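PDB 4FZ4: uncharacterized protein conserved in bacteria from Streptococcus suis, which acts as a surface antigen mediating attachment to host cells, probably by binding glycosaminoglycans through the all-helical domain of this structure. Local coordinates for residues Lys77-Val82 and Lys116-Gln121; Glu83-Gln88 and Ala108-Asp113; Lys18-Leu23 and Ala40-Phe45. All coordinates share one frame; numbering follows the deposited sequence.

Contact 1. Residues Lys77-Val82 and Lys116-Gln121; sequences KYQIKV and KSIASQ. With NO3 (nitrate ion), chain D.
I118 and V82 show how a single loop side chain can fasten an irregular segment to the flank of a helix. From CB of I118, CG1 leaves between the backbone N and the carbonyl carbon (chi1 59°), the crowded position, and chi2 is extended, which sends the branch straight towards helix 66-95. CB, CG1 and the other branch, CG2, stay farther back, so CD1 alone makes the contact. I118 CD1 meets V82 tip to tip, 3.5 Å from V82 CG2, and V82 CB lies slightly behind. I118 CD1 also lies 4.1 Å from Q79 CA, at the foot of the glutamine side chain. Q79 then runs outward, extended beyond CG, and its amide NE2 donates a fairly straight hydrogen bond of 2.7 Å to O1 of a nitrate ion, probably a guest from the crystallisation liquor.

The loop brings its own order. S117 OG accepts from A119 N at 3.1 Å with an N-H...O angle of 156°, and Y37 OH is a further hydrogen-bond partner of that hydroxyl. Y129 of helix 123-152 touches the isoleucine side chain. An isoleucine at the middle of an ST turn thus seats the connection between helices 100-110 and 123-152 against the core of a helical domain.

Contact 2. Residues Glu83-Gln88 and Ala108-Asp113; sequences ENYIRQ and AHLKQD
The Y85 ring meets L110 obliquely, with ring atom CD2 4.2 Å from L110 CD2, while the two side chains cross at about a right angle. The guanidinium of R87 is engaged at its edge instead: E83 OE2 lies in its plane and takes both NE, at 2.7 Å, and NH2, a side-on salt bridge that converges on one oxygen and should restrain rotation of the arginine head. The H109 imidazole has the A108 methyl over the centre of one face.

Across the contact the other touch comes from I86, whose CD1 lies 3.7 Å from the aliphatic CG of Q112 and also approaches the L110 carbonyl oxygen. Q112 is bent at chi2 (-72°), and this turns its amide back along its own segment: NE2 donates to L110 O at 2.9 Å with an N-H...O angle of 161°, the donor standing 28° off the carbonyl plane. The buried amide is occupied at its other end as well, since OE1 accepts from I118 N, so two backbone groups fix its orientation.

Three further helices close round this junction of helix 66-95 with the end of helix 100-110. Helix 123-152 supplies S135 as hydrogen-bond partner of Y85 OH, and E133 for H109 ND1. Q38 of helix 36-55 packs on I86 and Q112, and L23 of helix 3-23 lies against E83 and R87.

Contact 3. Residues Lys18-Leu23 and Ala40-Phe45; sequences KELGEL and ALWEEF
L23 and W42 come from opposite directions and meet at the benzo part of the indole, where L23 CD1 lies 3.6 Å from W42 CZ2. The approach is oblique, and W42 CE2 lies 4.1 Å from L23 CD1. L20, one turn earlier on helix 3-23, takes a different place: its CD2 sits in the indole plane, at the edge, 4.0 Å from W42 CH2. The two leucines therefore hold neighbouring atoms of the same ring, one obliquely and one edge-on, and there is no polar bond between the segments.

Torsions put these groups within touch. W42 has CG anti to the backbone N (chi1 170°), which carries the flat ring across towards helix 3-23. L23 likewise holds CG anti to its own backbone N (chi1 -158°), and its CB points towards helix 36-55. The reach spans a wide gap: L23 CA and W42 CA are 11.8 Å apart, a distance that an indole and a leucine bridge between them.

Further out, helix 66-95 supplies the next layer. I80 touches both L20 and W42, E83 and R87 pack on the indole, and Y29, from the loop between helices 3-23 and 36-55, touches W42.

W42 thus bridges two roughly antiparallel helices with helix 66-95 packed against it, an interior contact of a helical bundle.

In the fold
All three contacts are buried near the centre of the chain, but they join different elements. Contacts 1 and 2 both use helix 66-95, in consecutive segments, and set it against the chain around and after helix 100-110; contact 3 ties helix 3-23 to helix 36-55. None has a hydrogen bond between its segments. In contacts 1 and 2 polar bonds lie within the loop beside the apolar touch, while contact 3 joins two helices through leucines and an indole. Q112 links contacts 1 and 2, and helix 66-95, which both of them use, also lies against both helices of contact 3.

Contact 1. Residues Lys77-Val82 and Lys116-Gln121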
loop_
_atom_site.group_PDB
_atom_site.type_symbol
_atom_site.label_atom_id
_atom_site.label_comp_id
_atom_site.label_asym_id
_atom_site.label_seq_id
_atom_site.Cartn_x
_atom_site.Cartn_y
_atom_site.Cartn_z
ATOM N N LYS A 77 -3.704 -5.830 1.401
ATOM C CA LYS A 77 -3.616 -4.870 2.484
ATOM C C LYS A 77 -2.264 -4.143 2.444
ATOM O O LYS A 77 -2.202 -2.918 2.550
ATOM C CB LYS A 77 -3.806 -5.605 3.806
ATOM C CG LYS A 77 -3.432 -4.819 5.038
ATOM C CD LYS A 77 -3.484 -5.709 6.269
ATOM C CE LYS A 77 -2.944 -4.971 7.479
ATOM N NZ LYS A 77 -2.869 -5.845 8.678
ATOM N N TYR A 78 -1.183 -4.899 2.272
ATOM C CA TYR A 78 0.146 -4.307 2.204
ATOM C C TYR A 78 0.357 -3.513 0.920
ATOM O O TYR A 78 1.127 -2.550 0.901
ATOM C CB TYR A 78 1.208 -5.397 2.372
ATOM C CG TYR A 78 1.191 -5.958 3.777
ATOM C CD1 TYR A 78 1.659 -5.203 4.847
ATOM C CD2 TYR A 78 0.599 -7.196 4.054
ATOM C CE1 TYR A 78 1.535 -5.655 6.163
ATOM C CE2 TYR A 78 0.466 -7.662 5.369
ATOM C CZ TYR A 78 0.938 -6.882 6.418
ATOM O OH TYR A 78 0.830 -7.328 7.717
ATOM N N GLN A 79 -0.340 -3.901 -0.145
ATOM C CA GLN A 79 -0.237 -3.186 -1.414
ATOM C C GLN A 79 -0.965 -1.861 -1.256
ATOM O O GLN A 79 -0.577 -0.846 -1.843
ATOM C CB GLN A 79 -0.864 -4.003 -2.546
ATOM C CG GLN A 79 -0.134 -5.304 -2.793
ATOM C CD GLN A 79 -0.939 -6.314 -3.576
ATOM O OE1 GLN A 79 -0.449 -7.411 -3.860
ATOM N NE2 GLN A 79 -2.179 -5.966 -3.925
ATOM N N ILE A 80 -2.026 -1.869 -0.457
ATOM C CA ILE A 80 -2.782 -0.645 -0.203
ATOM C C ILE A 80 -1.896 0.342 0.559
ATOM O O ILE A 80 -1.878 1.540 0.260
ATOM C CB ILE A 80 -4.038 -0.926 0.641
ATOM C CG1 ILE A 80 -5.072 -1.671 -0.215
ATOM C CG2 ILE A 80 -4.609 0.392 1.189
ATOM C CD1 ILE A 80 -6.238 -2.230 0.583
ATOM N N LYS A 81 -1.156 -0.166 1.542
ATOM C CA LYS A 81 -0.265 0.686 2.324
ATOM C C LYS A 81 0.761 1.376 1.430
ATOM O O LYS A 81 0.987 2.587 1.539
ATOM C CB LYS A 81 0.455 -0.131 3.399
ATOM C CG LYS A 81 -0.109 0.074 4.792
ATOM C CD LYS A 81 -0.092 1.561 5.148
ATOM C CE LYS A 81 -0.783 1.845 6.471
ATOM N NZ LYS A 81 -0.880 3.318 6.718
ATOM N N VAL A 82 1.378 0.606 0.538
ATOM C CA VAL A 82 2.376 1.162 -0.365
ATOM C C VAL A 82 1.791 2.292 -1.213
ATOM O O VAL A 82 2.367 3.377 -1.289
ATOM C CB VAL A 82 2.988 0.048 -1.265
ATOM C CG1 VAL A 82 3.913 0.652 -2.320
ATOM C CG2 VAL A 82 3.783 -0.918 -0.396
ATOM N N LYS A 116 13.025 -3.475 -8.485
ATOM C CA LYS A 116 12.819 -3.111 -7.084
ATOM C C LYS A 116 11.386 -2.653 -6.803
ATOM O O LYS A 116 11.130 -1.456 -6.642
ATOM C CB LYS A 116 13.803 -2.000 -6.675
ATOM C CG LYS A 116 13.594 -1.427 -5.260
ATOM C CD LYS A 116 13.940 -2.428 -4.156
ATOM C CE LYS A 116 13.528 -1.924 -2.762
ATOM N NZ LYS A 116 14.190 -0.650 -2.301
ATOM N N SER A 117 10.456 -3.603 -6.758
ATOM C CA SER A 117 9.052 -3.304 -6.468
ATOM C C SER A 117 8.446 -4.491 -5.735
ATOM O O SER A 117 9.043 -5.562 -5.681
ATOM C CB SER A 117 8.258 -3.071 -7.750
ATOM O OG SER A 117 7.998 -4.301 -8.403
ATOM N N ILE A 118 7.261 -4.308 -5.165
ATOM C CA ILE A 118 6.612 -5.404 -4.465
ATOM C C ILE A 118 5.749 -6.192 -5.436
ATOM O O ILE A 118 4.822 -6.884 -5.027
ATOM C CB ILE A 118 5.723 -4.911 -3.303
ATOM C CG1 ILE A 118 4.635 -3.968 -3.830
ATOM C CG2 ILE A 118 6.592 -4.239 -2.236
ATOM C CD1 ILE A 118 3.645 -3.519 -2.760
ATOM N N ALA A 119 6.051 -6.078 -6.727
ATOM C CA ALA A 119 5.291 -6.810 -7.737
ATOM C C ALA A 119 5.691 -8.283 -7.652
ATOM O O ALA A 119 4.898 -9.175 -7.931
ATOM C CB ALA A 119 5.597 -6.259 -9.134
ATOM N N SER A 120 6.927 -8.523 -7.239
ATOM C CA SER A 120 7.445 -9.877 -7.129
ATOM C C SER A 120 7.365 -10.423 -5.706
ATOM O O SER A 120 7.824 -11.535 -5.439
ATOM C CB SER A 120 8.899 -9.900 -7.601
ATOM O OG SER A 120 9.666 -8.925 -6.908
ATOM N N GLN A 121 6.777 -9.652 -4.798
ATOM C CA GLN A 121 6.684 -10.081 -3.410
ATOM C C GLN A 121 5.299 -10.504 -2.935
ATOM O O GLN A 121 4.270 -9.987 -3.379
ATOM C CB GLN A 121 7.252 -8.991 -2.502
ATOM C CG GLN A 121 8.706 -8.663 -2.824
ATOM C CD GLN A 121 9.241 -7.504 -2.019
ATOM O OE1 GLN A 121 10.279 -6.933 -2.350
ATOM N NE2 GLN A 121 8.544 -7.151 -0.949
HETATM N N NO3 D . -4.129 -8.408 -4.725
HETATM O O1 NO3 D . -4.090 -7.139 -5.364
HETATM O O2 NO3 D . -5.344 -8.889 -4.164
HETATM O O3 NO3 D . -2.952 -9.205 -4.662
#

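Contact 2. Residues Glu83-Gln88 and Ala108-Asp113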
loop_
_atom_site.group_PDB
_atom_site.type_symbol
_atom_site.label_atom_id
_atom_site.label_comp_id
_atom_site.label_asym_id
_atom_site.label_seq_id
_atom_site.Cartn_x
_atom_site.Cartn_y
_atom_site.Cartn_z
ATOM N N GLU A 83 0.651 2.040 -1.845
ATOM C CA GLU A 83 -0.006 3.055 -2.663
ATOM C C GLU A 83 -0.258 4.276 -1.784
ATOM O O GLU A 83 -0.152 5.419 -2.227
ATOM C CB GLU A 83 -1.334 2.502 -3.188
ATOM C CG GLU A 83 -2.283 3.543 -3.733
ATOM C CD GLU A 83 -1.780 4.227 -4.998
ATOM O OE1 GLU A 83 -0.624 3.970 -5.410
ATOM O OE2 GLU A 83 -2.546 5.027 -5.581
ATOM N N ASN A 84 -0.585 4.023 -0.523
ATOM C CA ASN A 84 -0.869 5.091 0.429
ATOM C C ASN A 84 0.408 5.886 0.737
ATOM O O ASN A 84 0.427 7.110 0.628
ATOM C CB ASN A 84 -1.440 4.476 1.715
ATOM C CG ASN A 84 -2.062 5.507 2.627
ATOM O OD1 ASN A 84 -1.511 6.586 2.825
ATOM N ND2 ASN A 84 -3.220 5.178 3.194
ATOM N N TYR A 85 1.463 5.185 1.154
ATOM C CA TYR A 85 2.740 5.831 1.429
ATOM C C TYR A 85 3.190 6.673 0.245
ATOM O O TYR A 85 3.590 7.825 0.408
ATOM C CB TYR A 85 3.823 4.788 1.710
ATOM C CG TYR A 85 3.662 4.060 3.020
ATOM C CD1 TYR A 85 2.785 4.538 4.001
ATOM C CD2 TYR A 85 4.433 2.928 3.313
ATOM C CE1 TYR A 85 2.682 3.926 5.232
ATOM C CE2 TYR A 85 4.338 2.305 4.557
ATOM C CZ TYR A 85 3.459 2.817 5.512
ATOM O OH TYR A 85 3.391 2.255 6.769
ATOM N N ILE A 86 3.122 6.103 -0.952
ATOM C CA ILE A 86 3.561 6.838 -2.124
ATOM C C ILE A 86 2.691 8.065 -2.421
ATOM O O ILE A 86 3.216 9.117 -2.806
ATOM C CB ILE A 86 3.668 5.908 -3.355
ATOM C CG1 ILE A 86 4.760 4.863 -3.090
ATOM C CG2 ILE A 86 4.074 6.712 -4.601
ATOM C CD1 ILE A 86 4.951 3.870 -4.221
ATOM N N ARG A 87 1.376 7.948 -2.235
ATOM C CA ARG A 87 0.513 9.098 -2.455
ATOM C C ARG A 87 0.913 10.207 -1.500
ATOM O O ARG A 87 0.881 11.377 -1.867
ATOM C CB ARG A 87 -0.964 8.754 -2.230
ATOM C CG ARG A 87 -1.635 8.123 -3.446
ATOM C CD ARG A 87 -3.139 7.993 -3.265
ATOM N NE ARG A 87 -3.665 6.913 -4.091
ATOM C CZ ARG A 87 -4.953 6.608 -4.208
ATOM N NH1 ARG A 87 -5.868 7.311 -3.551
ATOM N NH2 ARG A 87 -5.323 5.585 -4.967
ATOM N N GLN A 88 1.298 9.841 -0.276
ATOM C CA GLN A 88 1.700 10.837 0.724
ATOM C C GLN A 88 3.007 11.538 0.364
ATOM O O GLN A 88 3.098 12.756 0.430
ATOM C CB GLN A 88 1.824 10.192 2.110
ATOM C CG GLN A 88 0.478 9.788 2.748
ATOM C CD GLN A 88 0.676 9.051 4.074
ATOM O OE1 GLN A 88 1.224 9.602 5.028
ATOM N NE2 GLN A 88 0.243 7.798 4.129
ATOM N N ALA A 108 15.446 5.592 -2.142
ATOM C CA ALA A 108 16.096 4.435 -1.554
ATOM C C ALA A 108 15.158 3.367 -0.993
ATOM O O ALA A 108 15.447 2.184 -1.098
ATOM C CB ALA A 108 17.042 4.896 -0.450
ATOM N N HIS A 109 14.025 3.772 -0.422
ATOM C CA HIS A 109 13.150 2.805 0.227
ATOM C C HIS A 109 11.705 2.635 -0.217
ATOM O O HIS A 109 11.095 1.618 0.102
ATOM C CB HIS A 109 13.137 3.090 1.729
ATOM C CG HIS A 109 14.496 3.164 2.349
ATOM N ND1 HIS A 109 15.345 2.078 2.419
ATOM C CD2 HIS A 109 15.142 4.186 2.962
ATOM C CE1 HIS A 109 16.453 2.429 3.051
ATOM N NE2 HIS A 109 16.354 3.703 3.391
ATOM N N LEU A 110 11.143 3.601 -0.934
ATOM C CA LEU A 110 9.745 3.478 -1.324
ATOM C C LEU A 110 9.474 3.446 -2.813
ATOM O O LEU A 110 8.604 2.701 -3.264
ATOM C CB LEU A 110 8.928 4.606 -0.676
ATOM C CG LEU A 110 9.053 4.690 0.854
ATOM C CD1 LEU A 110 8.781 6.107 1.333
ATOM C CD2 LEU A 110 8.117 3.690 1.500
ATOM N N LYS A 111 10.207 4.247 -3.576
ATOM C CA LYS A 111 9.999 4.293 -5.020
ATOM C C LYS A 111 9.954 2.898 -5.620
ATOM O O LYS A 111 10.847 2.094 -5.392
ATOM C CB LYS A 111 11.095 5.110 -5.708
ATOM C CG LYS A 111 10.887 5.228 -7.206
ATOM C CD LYS A 111 11.929 6.105 -7.884
ATOM C CE LYS A 111 11.662 6.160 -9.385
ATOM N NZ LYS A 111 12.599 7.059 -10.110
ATOM N N GLN A 112 8.899 2.632 -6.384
ATOM C CA GLN A 112 8.696 1.344 -7.039
ATOM C C GLN A 112 9.205 1.410 -8.479
ATOM O O GLN A 112 8.861 2.331 -9.225
ATOM C CB GLN A 112 7.205 0.985 -7.049
ATOM C CG GLN A 112 6.559 0.928 -5.673
ATOM C CD GLN A 112 6.991 -0.279 -4.875
ATOM O OE1 GLN A 112 6.762 -1.420 -5.282
ATOM N NE2 GLN A 112 7.621 -0.040 -3.730
ATOM N N ASP A 113 10.014 0.423 -8.862
ATOM C CA ASP A 113 10.588 0.352 -10.210
ATOM C C ASP A 113 10.749 -1.097 -10.633
ATOM O O ASP A 113 10.831 -1.993 -9.787
ATOM C CB ASP A 113 11.961 1.036 -10.245
ATOM C CG ASP A 113 11.888 2.487 -10.704
ATOM O OD1 ASP A 113 12.890 3.214 -10.527
ATOM O OD2 ASP A 113 10.840 2.902 -11.252
#

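Contact 3. Residues Lys18-Leu23 and Ala40-Phe45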
loop_
_atom_site.group_PDB
_atom_site.type_symbol
_atom_site.label_atom_id
_atom_site.label_comp_id
_atom_site.label_asym_id
_atom_site.label_seq_id
_atom_site.Cartn_x
_atom_site.Cartn_y
_atom_site.Cartn_z
ATOM N N LYS A 18 -12.620 -0.760 4.369
ATOM C CA LYS A 18 -12.350 0.413 5.185
ATOM C C LYS A 18 -11.030 1.028 4.735
ATOM O O LYS A 18 -10.919 2.245 4.594
ATOM C CB LYS A 18 -12.282 0.018 6.660
ATOM C CG LYS A 18 -11.938 1.163 7.598
ATOM C CD LYS A 18 -12.326 0.847 9.035
ATOM C CE LYS A 18 -13.843 0.696 9.170
ATOM N NZ LYS A 18 -14.308 0.452 10.571
ATOM N N GLU A 19 -10.041 0.174 4.493
ATOM C CA GLU A 19 -8.725 0.613 4.048
ATOM C C GLU A 19 -8.801 1.353 2.722
ATOM O O GLU A 19 -8.193 2.415 2.556
ATOM C CB GLU A 19 -7.791 -0.586 3.902
ATOM C CG GLU A 19 -7.438 -1.274 5.206
ATOM C CD GLU A 19 -6.627 -0.387 6.131
ATOM O OE1 GLU A 19 -6.152 -0.889 7.173
ATOM O OE2 GLU A 19 -6.465 0.810 5.821
ATOM N N LEU A 20 -9.530 0.784 1.770
ATOM C CA LEU A 20 -9.672 1.424 0.469
ATOM C C LEU A 20 -10.427 2.730 0.631
ATOM O O LEU A 20 -10.207 3.677 -0.128
ATOM C CB LEU A 20 -10.408 0.514 -0.514
ATOM C CG LEU A 20 -9.573 -0.711 -0.911
ATOM C CD1 LEU A 20 -10.408 -1.708 -1.715
ATOM C CD2 LEU A 20 -8.349 -0.240 -1.675
ATOM N N GLY A 21 -11.308 2.773 1.631
ATOM C CA GLY A 21 -12.081 3.975 1.888
ATOM C C GLY A 21 -11.173 5.122 2.290
ATOM O O GLY A 21 -11.324 6.250 1.821
ATOM N N GLU A 22 -10.217 4.825 3.160
ATOM C CA GLU A 22 -9.272 5.829 3.625
ATOM C C GLU A 22 -8.251 6.196 2.549
ATOM O O GLU A 22 -7.795 7.339 2.476
ATOM C CB GLU A 22 -8.585 5.317 4.881
ATOM C CG GLU A 22 -9.603 4.955 5.947
ATOM C CD GLU A 22 -8.977 4.550 7.260
ATOM O OE1 GLU A 22 -8.359 3.465 7.327
ATOM O OE2 GLU A 22 -9.103 5.328 8.229
ATOM N N LEU A 23 -7.900 5.230 1.710
ATOM C CA LEU A 23 -6.948 5.476 0.630
ATOM C C LEU A 23 -7.588 6.542 -0.250
ATOM O O LEU A 23 -6.914 7.439 -0.768
ATOM C CB LEU A 23 -6.733 4.202 -0.190
ATOM C CG LEU A 23 -5.484 3.964 -1.059
ATOM C CD1 LEU A 23 -5.935 3.668 -2.467
ATOM C CD2 LEU A 23 -4.515 5.138 -1.018
ATOM N N ALA A 40 0.452 2.096 -12.607
ATOM C CA ALA A 40 -0.009 0.906 -13.316
ATOM C C ALA A 40 0.066 -0.316 -12.422
ATOM O O ALA A 40 -0.725 -1.252 -12.562
ATOM C CB ALA A 40 0.823 0.682 -14.574
ATOM N N LEU A 41 1.024 -0.319 -11.501
ATOM C CA LEU A 41 1.170 -1.449 -10.587
ATOM C C LEU A 41 -0.032 -1.465 -9.642
ATOM O O LEU A 41 -0.702 -2.486 -9.480
ATOM C CB LEU A 41 2.472 -1.321 -9.794
ATOM C CG LEU A 41 2.917 -2.590 -9.075
ATOM C CD1 LEU A 41 3.042 -3.715 -10.096
ATOM C CD2 LEU A 41 4.244 -2.343 -8.360
ATOM N N TRP A 42 -0.313 -0.320 -9.032
ATOM C CA TRP A 42 -1.449 -0.213 -8.130
ATOM C C TRP A 42 -2.748 -0.573 -8.860
ATOM O O TRP A 42 -3.615 -1.257 -8.312
ATOM C CB TRP A 42 -1.550 1.211 -7.570
ATOM C CG TRP A 42 -2.834 1.440 -6.840
ATOM C CD1 TRP A 42 -3.766 2.403 -7.103
ATOM C CD2 TRP A 42 -3.359 0.653 -5.763
ATOM N NE1 TRP A 42 -4.841 2.260 -6.261
ATOM C CE2 TRP A 42 -4.619 1.193 -5.429
ATOM C CE3 TRP A 42 -2.887 -0.457 -5.052
ATOM C CZ2 TRP A 42 -5.420 0.662 -4.411
ATOM C CZ3 TRP A 42 -3.680 -0.988 -4.035
ATOM C CH2 TRP A 42 -4.938 -0.426 -3.726
ATOM N N GLU A 43 -2.872 -0.104 -10.099
ATOM C CA GLU A 43 -4.052 -0.364 -10.924
ATOM C C GLU A 43 -4.328 -1.857 -10.992
ATOM O O GLU A 43 -5.477 -2.292 -10.934
ATOM C CB GLU A 43 -3.826 0.160 -12.344
ATOM C CG GLU A 43 -4.935 1.017 -12.892
ATOM C CD GLU A 43 -4.570 2.485 -12.910
ATOM O OE1 GLU A 43 -4.399 3.065 -11.817
ATOM O OE2 GLU A 43 -4.443 3.055 -14.018
ATOM N N GLU A 44 -3.254 -2.632 -11.120
ATOM C CA GLU A 44 -3.344 -4.083 -11.211
ATOM C C GLU A 44 -3.708 -4.713 -9.884
ATOM O O GLU A 44 -4.564 -5.601 -9.827
ATOM C CB GLU A 44 -2.018 -4.663 -11.705
ATOM C CG GLU A 44 -1.623 -4.156 -13.071
ATOM C CD GLU A 44 -2.674 -4.462 -14.123
ATOM O OE1 GLU A 44 -2.817 -5.647 -14.491
ATOM O OE2 GLU A 44 -3.361 -3.518 -14.572
ATOM N N PHE A 45 -3.046 -4.276 -8.817
ATOM C CA PHE A 45 -3.342 -4.821 -7.497
ATOM C C PHE A 45 -4.805 -4.493 -7.159
ATOM O O PHE A 45 -5.502 -5.295 -6.526
ATOM C CB PHE A 45 -2.413 -4.221 -6.425
ATOM C CG PHE A 45 -0.950 -4.599 -6.581
ATOM C CD1 PHE A 45 -0.572 -5.896 -6.907
ATOM C CD2 PHE A 45 0.048 -3.662 -6.356
ATOM C CE1 PHE A 45 0.786 -6.254 -7.007
ATOM C CE2 PHE A 45 1.407 -4.012 -6.451
ATOM C CZ PHE A 45 1.768 -5.307 -6.777
#